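Local coordinates for protein japanin (Rhipicephalus appendiculatus, PDB 4BOE) that binds cholesterol in a lipocalin pocket and, as a secreted tick salivary protein, blocks the differentiation of host dendritic cells from monocytes, at residues G38-R43 with Q64-P69. Residues are numbered along the deposited sequence; the frame is centred on the assembly and turned at random.
Sequences GDWVTR and QVKWEP
Val41 and Val65 face each other as an antiparallel hydrogen-bonded pair. Val41 N donates to Val65 O at 2.9 Å, almost straight at 177°. Val65 N returns a bond to Val41 O at 2.8 Å. On the same face of the sheet, Val41 CB meets Val65 CG2 at 4.1 Å.

The main side-chain contact is a CH-pi interaction. Lys66 CB sits 3.6 Å from the centroid of the six-membered ring of Trp40, over its face. With CG anti to the backbone N (chi1 -170°), the lysine chain runs on past the indole, and CD reaches Trp40 CZ2 at 3.8 Å. Lys66 CG also touches Asp39 O. Gln64 CB packs against Trp40 CE3 at 3.8 Å. Replacing Trp40 by an alanine is likely to leave the aliphatic part of Lys66 without its flat cover and to open a gap beside Gln64 CB.

Two waters add polar links. One donates to Asp39 O and accepts from Trp67 N, and so bridges the two backbones beyond the valine pair. The other donates to Trp40 O and Gln64 OE1 and accepts from Thr42 OG1 at 2.7 Å.

The contact joins strands 40-49 and 59-66, a hairpin of the lipocalin barrel. Arg43, whose NE is hydrogen-bonded to Thr31 OG1, touches the bound cholesterol. Strand 26-37 flanks the first strand. Strand 73-78 flanks the second, and its Lys77 makes a cation-pi contact with Trp40.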
loop_
_atom_site.group_PDB
_atom_site.type_symbol
_atom_site.label_atom_id
_atom_site.label_comp_id
_atom_site.label_asym_id
_atom_site.label_seq_id
_atom_site.Cartn_x
_atom_site.Cartn_y
_atom_site.Cartn_z
ATOM N N GLY A 38 -12.216 -17.375 -5.122
ATOM C CA GLY A 38 -11.171 -18.300 -5.544
ATOM C C GLY A 38 -9.840 -17.862 -4.957
ATOM O O GLY A 38 -9.748 -17.648 -3.744
ATOM N N ASP A 39 -8.834 -17.670 -5.824
ATOM C CA ASP A 39 -7.500 -17.231 -5.391
ATOM C C ASP A 39 -7.343 -15.701 -5.364
ATOM O O ASP A 39 -6.299 -15.229 -4.932
ATOM C CB ASP A 39 -6.428 -17.854 -6.308
ATOM C CG ASP A 39 -6.397 -19.377 -6.251
ATOM O OD1 ASP A 39 -6.703 -19.946 -5.156
ATOM O OD2 ASP A 39 -6.038 -20.003 -7.282
ATOM N N TRP A 40 -8.365 -14.932 -5.792
ATOM C CA TRP A 40 -8.279 -13.484 -5.858
ATOM C C TRP A 40 -8.980 -12.789 -4.735
ATOM O O TRP A 40 -10.160 -13.029 -4.507
ATOM C CB TRP A 40 -8.818 -12.987 -7.193
ATOM C CG TRP A 40 -7.974 -13.428 -8.346
ATOM C CD1 TRP A 40 -8.051 -14.621 -9.006
ATOM C CD2 TRP A 40 -6.813 -12.759 -8.857
ATOM N NE1 TRP A 40 -7.014 -14.727 -9.911
ATOM C CE2 TRP A 40 -6.280 -13.570 -9.888
ATOM C CE3 TRP A 40 -6.165 -11.557 -8.541
ATOM C CZ2 TRP A 40 -5.138 -13.211 -10.607
ATOM C CZ3 TRP A 40 -5.043 -11.188 -9.263
ATOM C CH2 TRP A 40 -4.521 -12.016 -10.265
ATOM N N VAL A 41 -8.275 -11.875 -4.064
ATOM C CA VAL A 41 -8.856 -11.043 -3.012
ATOM C C VAL A 41 -9.171 -9.695 -3.643
ATOM O O VAL A 41 -8.320 -9.127 -4.317
ATOM C CB VAL A 41 -7.898 -10.924 -1.798
ATOM C CG1 VAL A 41 -8.352 -9.834 -0.829
ATOM C CG2 VAL A 41 -7.813 -12.267 -1.072
ATOM N N THR A 42 -10.350 -9.147 -3.362
ATOM C CA THR A 42 -10.709 -7.830 -3.871
ATOM C C THR A 42 -10.514 -6.879 -2.735
ATOM O O THR A 42 -10.978 -7.124 -1.623
ATOM C CB THR A 42 -12.143 -7.770 -4.461
ATOM O OG1 THR A 42 -12.264 -8.781 -5.436
ATOM C CG2 THR A 42 -12.442 -6.449 -5.159
ATOM N N ARG A 43 -9.805 -5.793 -3.014
ATOM C CA ARG A 43 -9.584 -4.754 -2.034
ATOM C C ARG A 43 -9.942 -3.402 -2.679
ATOM O O ARG A 43 -9.914 -3.250 -3.901
ATOM C CB ARG A 43 -8.111 -4.699 -1.593
ATOM C CG ARG A 43 -7.436 -6.018 -1.192
ATOM C CD ARG A 43 -6.013 -5.716 -0.648
ATOM N NE ARG A 43 -6.124 -4.997 0.615
ATOM C CZ ARG A 43 -6.231 -5.532 1.823
ATOM N NH1 ARG A 43 -6.110 -6.842 1.991
ATOM N NH2 ARG A 43 -6.395 -4.751 2.887
ATOM N N GLN A 64 -7.732 -6.262 -7.462
ATOM C CA GLN A 64 -7.683 -7.608 -6.950
ATOM C C GLN A 64 -6.209 -8.038 -6.805
ATOM O O GLN A 64 -5.361 -7.591 -7.566
ATOM C CB GLN A 64 -8.419 -8.568 -7.886
ATOM C CG GLN A 64 -9.896 -8.285 -7.981
ATOM C CD GLN A 64 -10.553 -9.380 -8.764
ATOM O OE1 GLN A 64 -11.135 -10.313 -8.217
ATOM N NE2 GLN A 64 -10.313 -9.379 -10.038
ATOM N N VAL A 65 -5.933 -8.900 -5.826
ATOM C CA VAL A 65 -4.597 -9.432 -5.574
ATOM C C VAL A 65 -4.615 -10.939 -5.390
ATOM O O VAL A 65 -5.537 -11.508 -4.805
ATOM C CB VAL A 65 -3.852 -8.724 -4.389
ATOM C CG1 VAL A 65 -3.694 -7.246 -4.669
ATOM C CG2 VAL A 65 -4.584 -8.902 -3.077
ATOM N N LYS A 66 -3.548 -11.562 -5.828
ATOM C CA LYS A 66 -3.330 -12.992 -5.703
ATOM C C LYS A 66 -1.929 -13.226 -5.146
ATOM O O LYS A 66 -0.975 -12.664 -5.666
ATOM C CB LYS A 66 -3.438 -13.684 -7.082
ATOM C CG LYS A 66 -3.467 -15.201 -7.030
ATOM C CD LYS A 66 -3.439 -15.858 -8.388
ATOM C CE LYS A 66 -2.114 -15.706 -9.100
ATOM N NZ LYS A 66 -1.972 -16.658 -10.238
ATOM N N TRP A 67 -1.802 -14.110 -4.145
ATOM C CA TRP A 67 -0.501 -14.542 -3.636
ATOM C C TRP A 67 -0.464 -16.061 -3.444
ATOM O O TRP A 67 -1.170 -16.586 -2.596
ATOM C CB TRP A 67 -0.139 -13.844 -2.340
ATOM C CG TRP A 67 1.197 -14.253 -1.797
ATOM C CD1 TRP A 67 2.419 -14.081 -2.387
ATOM C CD2 TRP A 67 1.441 -14.917 -0.548
ATOM N NE1 TRP A 67 3.412 -14.571 -1.568
ATOM C CE2 TRP A 67 2.842 -15.064 -0.420
ATOM C CE3 TRP A 67 0.609 -15.520 0.413
ATOM C CZ2 TRP A 67 3.421 -15.686 0.674
ATOM C CZ3 TRP A 67 1.194 -16.180 1.481
ATOM C CH2 TRP A 67 2.584 -16.247 1.607
ATOM N N GLU A 68 0.345 -16.751 -4.248
ATOM C CA GLU A 68 0.584 -18.201 -4.094
ATOM C C GLU A 68 1.552 -18.357 -2.883
ATOM O O GLU A 68 2.493 -17.571 -2.783
ATOM C CB GLU A 68 1.269 -18.794 -5.335
ATOM C CG GLU A 68 0.475 -18.692 -6.625
ATOM C CD GLU A 68 -0.432 -19.879 -6.888
ATOM O OE1 GLU A 68 -1.125 -20.322 -5.942
ATOM O OE2 GLU A 68 -0.424 -20.384 -8.034
ATOM N N PRO A 69 1.345 -19.346 -1.993
ATOM C CA PRO A 69 2.240 -19.516 -0.825
ATOM C C PRO A 69 3.720 -19.588 -1.160
ATOM O O PRO A 69 4.142 -20.231 -2.141
ATOM C CB PRO A 69 1.723 -20.784 -0.163
ATOM C CG PRO A 69 0.258 -20.801 -0.506
ATOM C CD PRO A 69 0.175 -20.248 -1.903
HETATM O O HOH W 1 -4.275 -15.428 -3.151
HETATM O O HOH W 2 -11.927 -11.435 -5.832
#